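PDB 3W0E: elastase inhibitor AFUEI from Aspergillus fumigatus Af293, which inhibits the elastase of its own fungus non-competitively in the nanomolar range, and also inhibits human leukocyte elastase. Local coordinates for residues T4-K7 and E8-F11; I54-N57 and E58-I62; E46-A49 and S50-N53. All blocks are in the same frame, centred on the assembly; numbering follows the deposited sequence.

Contact 1 (T4-K7 and E8-F11)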
ATOM      1  N   THR A   4     -10.669   3.011 -10.342  1.00 39.62           N
ATOM      2  CA  THR A   4     -11.467   3.468  -9.225  1.00 40.92           C
ATOM      3  C   THR A   4     -10.752   3.202  -7.889  1.00 36.13           C
ATOM      4  O   THR A   4     -10.835   4.019  -6.966  1.00 37.50           O
ATOM      5  CB  THR A   4     -12.877   2.829  -9.260  1.00 43.66           C
ATOM      6  OG1 THR A   4     -13.816   3.684  -8.599  1.00 46.31           O
ATOM      7  CG2 THR A   4     -12.877   1.457  -8.597  1.00 40.14           C
ATOM      8  N   CYS A   5     -10.035   2.082  -7.790  1.00 30.47           N
ATOM      9  CA  CYS A   5      -9.286   1.786  -6.568  1.00 31.17           C
ATOM     10  C   CYS A   5      -8.245   2.862  -6.246  1.00 36.42           C
ATOM     11  O   CYS A   5      -8.155   3.329  -5.108  1.00 31.97           O
ATOM     12  CB  CYS A   5      -8.612   0.415  -6.635  1.00 29.84           C
ATOM     13  SG  CYS A   5      -7.752  -0.065  -5.085  1.00 31.93           S
ATOM     14  N   GLU A   6      -7.459   3.246  -7.250  1.00 37.86           N
ATOM     15  CA  GLU A   6      -6.374   4.205  -7.056  1.00 34.44           C
ATOM     16  C   GLU A   6      -6.911   5.606  -6.798  1.00 36.29           C
ATOM     17  O   GLU A   6      -6.323   6.373  -6.026  1.00 37.60           O
ATOM     18  CB  GLU A   6      -5.439   4.209  -8.271  1.00 40.97           C
ATOM     19  CG  GLU A   6      -3.991   4.528  -7.948  1.00 39.17           C
ATOM     20  CD  GLU A   6      -3.364   3.536  -6.973  1.00 46.80           C
ATOM     21  OE1 GLU A   6      -3.092   3.929  -5.814  1.00 46.75           O
ATOM     22  OE2 GLU A   6      -3.128   2.367  -7.366  1.00 45.67           O
ATOM     23  N   LYS A   7      -8.019   5.937  -7.458  1.00 33.78           N
ATOM     24  CA  LYS A   7      -8.692   7.207  -7.247  1.00 36.64           C
ATOM     25  C   LYS A   7      -9.173   7.315  -5.805  1.00 34.56           C
ATOM     26  O   LYS A   7      -8.903   8.310  -5.126  1.00 33.82           O
ATOM     27  CB  LYS A   7      -9.897   7.336  -8.179  1.00 35.63           C
ATOM     28  CG  LYS A   7      -9.584   7.727  -9.612  1.00 42.48           C
ATOM     29  CD  LYS A   7     -10.888   8.028 -10.344  1.00 47.58           C
ATOM     30  CE  LYS A   7     -10.657   8.724 -11.679  1.00 47.87           C
ATOM     31  NZ  LYS A   7     -11.953   9.148 -12.292  1.00 47.43           N
ATOM     32  N   GLU A   8      -9.902   6.293  -5.355  1.00 35.26           N
ATOM     33  CA  GLU A   8     -10.421   6.267  -3.991  1.00 29.75           C
ATOM     34  C   GLU A   8      -9.308   6.175  -2.931  1.00 27.80           C
ATOM     35  O   GLU A   8      -9.378   6.838  -1.897  1.00 32.28           O
ATOM     36  CB  GLU A   8     -11.469   5.157  -3.823  1.00 36.80           C
ATOM     37  CG  GLU A   8     -12.744   5.400  -4.634  1.00 31.37           C
ATOM     38  CD  GLU A   8     -13.837   4.381  -4.364  1.00 35.12           C
ATOM     39  OE1 GLU A   8     -13.514   3.231  -3.979  1.00 33.78           O
ATOM     40  OE2 GLU A   8     -15.031   4.727  -4.543  1.00 33.57           O
ATOM     41  N   ALA A   9      -8.273   5.379  -3.178  1.00 24.37           N
ATOM     42  CA  ALA A   9      -7.162   5.337  -2.233  1.00 31.29           C
ATOM     43  C   ALA A   9      -6.543   6.727  -2.099  1.00 36.76           C
ATOM     44  O   ALA A   9      -6.030   7.091  -1.042  1.00 31.62           O
ATOM     45  CB  ALA A   9      -6.126   4.319  -2.649  1.00 30.61           C
ATOM     46  N   GLN A  10      -6.618   7.508  -3.172  1.00 37.92           N
ATOM     47  CA  GLN A  10      -6.091   8.872  -3.173  1.00 38.11           C
ATOM     48  C   GLN A  10      -7.003   9.798  -2.384  1.00 39.43           C
ATOM     49  O   GLN A  10      -6.530  10.601  -1.574  1.00 38.68           O
ATOM     50  CB  GLN A  10      -5.949   9.390  -4.608  1.00 40.91           C
ATOM     51  CG  GLN A  10      -5.466  10.832  -4.713  1.00 46.00           C
ATOM     52  CD  GLN A  10      -3.981  10.970  -4.425  1.00 55.08           C
ATOM     53  OE1 GLN A  10      -3.323  10.007  -4.011  1.00 51.78           O
ATOM     54  NE2 GLN A  10      -3.441  12.170  -4.646  1.00 49.12           N
ATOM     55  N   PHE A  11      -8.305   9.685  -2.642  1.00 31.43           N
ATOM     56  CA  PHE A  11      -9.323  10.441  -1.924  1.00 36.37           C
ATOM     57  C   PHE A  11      -9.198  10.193  -0.430  1.00 33.24           C
ATOM     58  O   PHE A  11      -9.312  11.113   0.380  1.00 33.50           O
ATOM     59  CB  PHE A  11     -10.714  10.011  -2.400  1.00 37.01           C
ATOM     60  CG  PHE A  11     -11.842  10.542  -1.556  1.00 36.66           C
ATOM     61  CD1 PHE A  11     -12.419   9.759  -0.572  1.00 38.29           C
ATOM     62  CD2 PHE A  11     -12.333  11.823  -1.754  1.00 41.76           C
ATOM     63  CE1 PHE A  11     -13.457  10.242   0.204  1.00 40.51           C
ATOM     64  CE2 PHE A  11     -13.369  12.312  -0.973  1.00 42.77           C
ATOM     65  CZ  PHE A  11     -13.929  11.520   0.005  1.00 41.02           C
TER

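Contact 2 (I54-N57 and E58-I62)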
ATOM      1  N   ILE A  54      -8.030  -0.363   3.339  1.00 18.94           N
ATOM      2  CA  ILE A  54      -8.181   0.755   4.251  1.00 14.72           C
ATOM      3  C   ILE A  54      -7.516   0.349   5.557  1.00 13.04           C
ATOM      4  O   ILE A  54      -7.942  -0.609   6.200  1.00 13.59           O
ATOM      5  CB  ILE A  54      -9.657   1.028   4.514  1.00 15.76           C
ATOM      6  CG1 ILE A  54     -10.383   1.321   3.193  1.00 15.87           C
ATOM      7  CG2 ILE A  54      -9.813   2.191   5.497  1.00 16.65           C
ATOM      8  CD1 ILE A  54     -10.030   2.651   2.595  1.00 19.52           C
ATOM      9  N   GLN A  55      -6.468   1.058   5.946  1.00 15.36           N
ATOM     10  CA  GLN A  55      -5.733   0.676   7.132  1.00 17.86           C
ATOM     11  C   GLN A  55      -6.187   1.578   8.260  1.00 15.80           C
ATOM     12  O   GLN A  55      -6.191   2.813   8.117  1.00 15.80           O
ATOM     13  CB  GLN A  55      -4.227   0.827   6.898  1.00 21.52           C
ATOM     14  CG  GLN A  55      -3.384   0.206   7.994  1.00 25.81           C
ATOM     15  CD  GLN A  55      -2.011  -0.236   7.509  1.00 26.89           C
ATOM     16  OE1 GLN A  55      -1.592   0.063   6.379  1.00 34.45           O
ATOM     17  NE2 GLN A  55      -1.307  -0.968   8.360  1.00 29.37           N
ATOM     18  N   VAL A  56      -6.581   0.969   9.375  1.00 13.87           N
ATOM     19  CA  VAL A  56      -7.068   1.744  10.508  1.00 16.06           C
ATOM     20  C   VAL A  56      -6.180   1.479  11.729  1.00 17.00           C
ATOM     21  O   VAL A  56      -5.414   0.496  11.776  1.00 14.86           O
ATOM     22  CB  VAL A  56      -8.568   1.429  10.818  1.00 12.60           C
ATOM     23  CG1 VAL A  56      -9.464   1.798   9.626  1.00 13.33           C
ATOM     24  CG2 VAL A  56      -8.751  -0.048  11.176  1.00 14.12           C
ATOM     25  N   ASN A  57      -6.245   2.373  12.704  1.00 15.50           N
ATOM     26  CA  ASN A  57      -5.618   2.103  14.000  1.00 17.14           C
ATOM     27  C   ASN A  57      -6.539   1.327  14.929  1.00 18.85           C
ATOM     28  O   ASN A  57      -7.612   0.853  14.517  1.00 16.34           O
ATOM     29  CB  ASN A  57      -5.119   3.394  14.663  1.00 19.97           C
ATOM     30  CG  ASN A  57      -6.233   4.379  14.966  1.00 19.47           C
ATOM     31  OD1 ASN A  57      -7.414   4.009  15.054  1.00 16.89           O
ATOM     32  ND2 ASN A  57      -5.861   5.659  15.138  1.00 22.07           N
ATOM     33  N   GLU A  58      -6.128   1.185  16.188  1.00 14.92           N
ATOM     34  CA  GLU A  58      -6.900   0.381  17.124  1.00 18.55           C
ATOM     35  C   GLU A  58      -8.274   0.970  17.446  1.00 20.63           C
ATOM     36  O   GLU A  58      -9.138   0.294  18.024  1.00 22.36           O
ATOM     37  CB  GLU A  58      -6.085   0.118  18.394  1.00 26.95           C
ATOM     38  CG  GLU A  58      -5.657  -1.348  18.538  1.00 33.84           C
ATOM     39  CD  GLU A  58      -4.174  -1.505  18.818  1.00 39.50           C
ATOM     40  OE1 GLU A  58      -3.750  -2.632  19.161  1.00 37.17           O
ATOM     41  OE2 GLU A  58      -3.428  -0.503  18.691  1.00 38.97           O
ATOM     42  N   ASN A  59      -8.479   2.221  17.062  1.00 19.16           N
ATOM     43  CA  ASN A  59      -9.761   2.872  17.287  1.00 17.40           C
ATOM     44  C   ASN A  59     -10.591   3.028  16.016  1.00 16.24           C
ATOM     45  O   ASN A  59     -11.554   3.790  15.984  1.00 17.48           O
ATOM     46  CB  ASN A  59      -9.525   4.218  17.950  1.00 18.65           C
ATOM     47  CG  ASN A  59      -8.942   4.066  19.333  1.00 26.40           C
ATOM     48  OD1 ASN A  59      -9.284   3.124  20.049  1.00 27.24           O
ATOM     49  ND2 ASN A  59      -8.026   4.957  19.700  1.00 32.25           N
ATOM     50  N   ASN A  60     -10.224   2.278  14.984  1.00 16.49           N
ATOM     51  CA  ASN A  60     -10.938   2.280  13.711  1.00 15.30           C
ATOM     52  C   ASN A  60     -10.799   3.615  13.002  1.00 16.37           C
ATOM     53  O   ASN A  60     -11.655   3.981  12.197  1.00 16.72           O
ATOM     54  CB  ASN A  60     -12.432   1.935  13.881  1.00 13.02           C
ATOM     55  CG  ASN A  60     -13.096   1.549  12.565  1.00 19.10           C
ATOM     56  OD1 ASN A  60     -12.567   0.737  11.805  1.00 18.23           O
ATOM     57  ND2 ASN A  60     -14.262   2.122  12.297  1.00 14.31           N
ATOM     58  N   GLU A  61      -9.727   4.345  13.301  1.00 14.63           N
ATOM     59  CA  GLU A  61      -9.456   5.615  12.633  1.00 16.82           C
ATOM     60  C   GLU A  61      -8.549   5.384  11.440  1.00 16.70           C
ATOM     61  O   GLU A  61      -7.559   4.679  11.547  1.00 18.07           O
ATOM     62  CB  GLU A  61      -8.848   6.611  13.621  1.00 18.81           C
ATOM     63  CG  GLU A  61      -9.810   6.877  14.770  1.00 21.37           C
ATOM     64  CD  GLU A  61      -9.155   7.556  15.957  1.00 30.01           C
ATOM     65  OE1 GLU A  61      -9.911   8.056  16.826  1.00 38.03           O
ATOM     66  OE2 GLU A  61      -7.900   7.591  16.030  1.00 26.82           O
ATOM     67  N   ILE A  62      -8.898   5.971  10.300  1.00 15.79           N
ATOM     68  CA  ILE A  62      -8.149   5.720   9.065  1.00 13.63           C
ATOM     69  C   ILE A  62      -6.740   6.285   9.136  1.00 16.20           C
ATOM     70  O   ILE A  62      -6.563   7.482   9.412  1.00 20.70           O
ATOM     71  CB  ILE A  62      -8.905   6.295   7.855  1.00 17.14           C
ATOM     72  CG1 ILE A  62     -10.321   5.683   7.804  1.00 14.85           C
ATOM     73  CG2 ILE A  62      -8.121   6.098   6.554  1.00 18.84           C
ATOM     74  CD1 ILE A  62     -11.213   6.250   6.730  1.00 24.53           C
TER

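Contact 3 (E46-A49 and S50-N53)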
ATOM      1  N   GLU A  46      -0.790 -11.253  -1.224  1.00 20.09           N
ATOM      2  CA  GLU A  46      -1.018 -11.590  -2.633  1.00 21.89           C
ATOM      3  C   GLU A  46      -1.567 -10.312  -3.265  1.00 23.93           C
ATOM      4  O   GLU A  46      -2.584  -9.794  -2.807  1.00 25.66           O
ATOM      5  CB  GLU A  46      -2.027 -12.735  -2.765  1.00 23.25           C
ATOM      6  CG  GLU A  46      -1.783 -13.935  -1.866  1.00 22.59           C
ATOM      7  CD  GLU A  46      -0.681 -14.842  -2.371  1.00 26.46           C
ATOM      8  OE1 GLU A  46      -0.297 -15.782  -1.636  1.00 28.73           O
ATOM      9  OE2 GLU A  46      -0.206 -14.622  -3.510  1.00 27.18           O
ATOM     10  N   TYR A  47      -0.906  -9.799  -4.297  1.00 18.20           N
ATOM     11  CA  TYR A  47      -1.220  -8.465  -4.815  1.00 23.13           C
ATOM     12  C   TYR A  47      -2.396  -8.453  -5.779  1.00 24.47           C
ATOM     13  O   TYR A  47      -2.395  -9.136  -6.803  1.00 19.06           O
ATOM     14  CB  TYR A  47       0.010  -7.812  -5.475  1.00 18.46           C
ATOM     15  CG  TYR A  47      -0.272  -6.492  -6.178  1.00 24.79           C
ATOM     16  CD1 TYR A  47      -0.457  -6.449  -7.550  1.00 21.03           C
ATOM     17  CD2 TYR A  47      -0.337  -5.281  -5.473  1.00 22.00           C
ATOM     18  CE1 TYR A  47      -0.700  -5.255  -8.214  1.00 22.27           C
ATOM     19  CE2 TYR A  47      -0.599  -4.081  -6.136  1.00 17.26           C
ATOM     20  CZ  TYR A  47      -0.785  -4.080  -7.505  1.00 22.99           C
ATOM     21  OH  TYR A  47      -1.030  -2.902  -8.196  1.00 28.80           O
ATOM     22  N   ILE A  48      -3.408  -7.671  -5.435  1.00 20.64           N
ATOM     23  CA  ILE A  48      -4.603  -7.558  -6.265  1.00 19.18           C
ATOM     24  C   ILE A  48      -4.849  -6.086  -6.534  1.00 21.81           C
ATOM     25  O   ILE A  48      -5.273  -5.341  -5.651  1.00 20.45           O
ATOM     26  CB  ILE A  48      -5.820  -8.249  -5.601  1.00 20.44           C
ATOM     27  CG1 ILE A  48      -5.515  -9.724  -5.339  1.00 22.18           C
ATOM     28  CG2 ILE A  48      -7.084  -8.088  -6.452  1.00 21.72           C
ATOM     29  CD1 ILE A  48      -6.683 -10.526  -4.817  1.00 22.97           C
ATOM     30  N   ALA A  49      -4.564  -5.668  -7.769  1.00 20.02           N
ATOM     31  CA  ALA A  49      -4.571  -4.261  -8.156  1.00 21.88           C
ATOM     32  C   ALA A  49      -5.915  -3.599  -7.939  1.00 18.52           C
ATOM     33  O   ALA A  49      -5.970  -2.386  -7.814  1.00 21.13           O
ATOM     34  CB  ALA A  49      -4.159  -4.106  -9.628  1.00 18.77           C
ATOM     35  N   SER A  50      -6.983  -4.401  -7.926  1.00 23.49           N
ATOM     36  CA  SER A  50      -8.355  -3.887  -7.816  1.00 28.39           C
ATOM     37  C   SER A  50      -8.832  -3.717  -6.371  1.00 26.38           C
ATOM     38  O   SER A  50      -9.894  -3.145  -6.129  1.00 27.11           O
ATOM     39  CB  SER A  50      -9.341  -4.824  -8.538  1.00 25.22           C
ATOM     40  OG  SER A  50      -8.899  -5.151  -9.851  1.00 36.56           O
ATOM     41  N   ARG A  51      -8.064  -4.231  -5.419  1.00 19.34           N
ATOM     42  CA  ARG A  51      -8.494  -4.250  -4.024  1.00 17.21           C
ATOM     43  C   ARG A  51      -8.068  -2.997  -3.273  1.00 22.31           C
ATOM     44  O   ARG A  51      -6.879  -2.634  -3.250  1.00 20.84           O
ATOM     45  CB  ARG A  51      -7.954  -5.499  -3.323  1.00 18.00           C
ATOM     46  CG  ARG A  51      -8.367  -5.613  -1.824  1.00 13.85           C
ATOM     47  CD  ARG A  51      -8.084  -6.990  -1.311  1.00 20.47           C
ATOM     48  NE  ARG A  51      -6.688  -7.356  -1.530  1.00 22.41           N
ATOM     49  CZ  ARG A  51      -6.205  -8.589  -1.426  1.00 21.42           C
ATOM     50  NH1 ARG A  51      -6.997  -9.594  -1.075  1.00 23.16           N
ATOM     51  NH2 ARG A  51      -4.914  -8.815  -1.667  1.00 23.90           N
ATOM     52  N   LEU A  52      -9.042  -2.310  -2.682  1.00 15.73           N
ATOM     53  CA  LEU A  52      -8.740  -1.140  -1.890  1.00 18.88           C
ATOM     54  C   LEU A  52      -8.532  -1.595  -0.453  1.00 17.35           C
ATOM     55  O   LEU A  52      -9.401  -2.240   0.136  1.00 16.78           O
ATOM     56  CB  LEU A  52      -9.863  -0.113  -1.967  1.00 16.49           C
ATOM     57  CG  LEU A  52      -9.701   1.094  -1.050  1.00 21.29           C
ATOM     58  CD1 LEU A  52      -8.363   1.811  -1.302  1.00 22.28           C
ATOM     59  CD2 LEU A  52     -10.867   2.054  -1.243  1.00 19.20           C
ATOM     60  N   ASN A  53      -7.369  -1.268   0.095  1.00 18.79           N
ATOM     61  CA  ASN A  53      -7.071  -1.570   1.490  1.00 17.64           C
ATOM     62  C   ASN A  53      -7.181  -0.315   2.318  1.00 14.48           C
ATOM     63  O   ASN A  53      -6.533   0.683   2.039  1.00 17.16           O
ATOM     64  CB  ASN A  53      -5.663  -2.154   1.641  1.00 16.41           C
ATOM     65  CG  ASN A  53      -5.501  -3.461   0.927  1.00 14.65           C
ATOM     66  OD1 ASN A  53      -5.990  -4.494   1.382  1.00 18.48           O
ATOM     67  ND2 ASN A  53      -4.825  -3.431  -0.213  1.00 23.60           N
TER

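Contact 1 (T4-K7 and E8-F11)
In helix 2-15, Glu8 N reaches back to Thr4 O at 2.9 Å and Ala9 N to Cys5 O at 2.8 Å, both nearly straight alpha-helical bonds. The next bond is less regular. Gln10 N lies 3.1 Å from Glu6 O, above the plane of that carbonyl and with a bent N-H (136°), and makes a weak second bond to Lys7 O. Phe11 N then restores the pattern, bonding to Lys7 O at 2.9 Å in the carbonyl plane. Glu8 carries the side-chain contact: its CG rests 3.3 Å from Thr4 O, set beside the backbone N (chi1 -66°), and from there the chain runs out extended past Thr4. Its carboxylate is gripped from the loop that follows helix 23-28, OE2 by Gln30 N and OE1 by Ser31 OG, so a largely buried charge has partners at both oxygens. This is the single long helix that packs on the three-stranded sheet of the I78 inhibitor fold. Cys5 turns its sulfur to the sheet side, where it is disulfide-bonded to Cys67 of strand 62-67. Ala9, one turn on, sets its CB 3.3 Å from Cys5 O and leans on Leu52 of the central strand. Lys7 and Gln10 are on the exposed side of the helix, while Glu6 packs on Lys13 of the second subunit.

Contact 2 (I54-N57 and E58-I62)
Asn57 opens the turn of a tight hairpin and turns its carboxamide inward to Asn59 and Glu61. CG stands between the backbone N and the carbonyl carbon (chi1 62°), which folds the amide back over the turn. OD1 takes two backbone donors, Asn59 N and Glu61 N, each at 2.9 Å and from opposite faces of the amide plane, both well out of that plane rather than along a lone pair; the first closes an Asx turn. The other end is used as well: ND2 donates to Glu61 OE2 at 2.9 Å in a nearly straight bond (171°). It leaves in the amide plane and meets the carboxylate on its anti side, the two flat groups being 51° apart. The backbone of the same residue closes the loop twice, Asn60 N bonding to Asn57 O at 3.0 Å and Asn57 N to Glu61 O at 2.9 Å. This is a 3:5 hairpin, a type I turn from Asn57 to Asn60 followed by a G1 bulge, with Asn60 in the left-handed helical region. Its ND2 bonds to Tyr21 O. Val56 and Ile62 face each other as a non-hydrogen-bonded antiparallel pair, with their CG1 atoms 4.4 Å apart. Ile54 CG2 adds to this apolar side at 4.2 Å from Ile62 CG1, where both isoleucines meet Val12 of helix 2-15. On the other face of the strand, Gln55 NE2 bonds to Glu46 O of the second subunit. With both ends of its amide engaged, Asn57 probably holds the turn in shape and, through backbone and carboxylate bonds alike, limits the movement of Glu61.

Contact 3 (E46-A49 and S50-N53)
Ser50 and Ala49 form the bend of a type I turn that runs from Ile48 to Arg51 and leads out of the long loop into strand 52-56. The side chain of Ser50 stays outside the turn, close to Pro2 at the start of helix 2-15, while its backbone N lies 4.0 Å from Ile48 CG2. Arg51 closes the turn: its N bonds to Ile48 O at 3.0 Å, a straight N-H (165°) that approaches from above the carbonyl plane. Its side chain then doubles back along the loop. CG is opposite the backbone N (chi1 -180°), and a bend at chi3 (55°) brings the guanidinium against Ile48, whose CD1 lies over one face, offset toward the rim, at 3.9 Å from CZ. Ile48 CG1 is 3.8 Å from NH2 of the same group. At the edge, near the guanidinium plane, Glu46 O comes within 2.8 Å of Arg51 NH2. Arg51 NE forms a salt bridge with the C-terminal carboxylate of Ala68. Leu52 faces the helix. Asn53 bonds through ND2 to that same terminal carboxylate and through OD1 to Arg35. In relatives of the potato inhibitor 1 type, arginines after the reactive loop brace it from behind; by similarity Arg51, just ahead of strand 52-56, may do the same for this loop. With Ile48 over one face and the Ala68 carboxylate at NE, the guanidinium ties loop to chain end; the terminal charge probably offsets the nearness of Arg35.

Along the chain the order is contact 1, contact 3, contact 2. Residues 4-11 lie on helix 2-15, whereas contacts 3 and 2 adjoin in sequence and share strand 52-56, the central strand of the sheet, holding its entry and its exit on opposite sides of the chain's centre, with contact centres about 18 Å apart. Contacts 1 and 3 touch, their centres about 12 Å apart: Cys5 SG packs 3.3 Å from Arg51 O, and Ala9 CB 3.6 Å from Leu52 CD1. Contact 2 lies about 17 Å from contact 1, centre to centre. The helix and its disulfide thus pack where the loop passes into the central strand, while the hairpin closes that strand's far end.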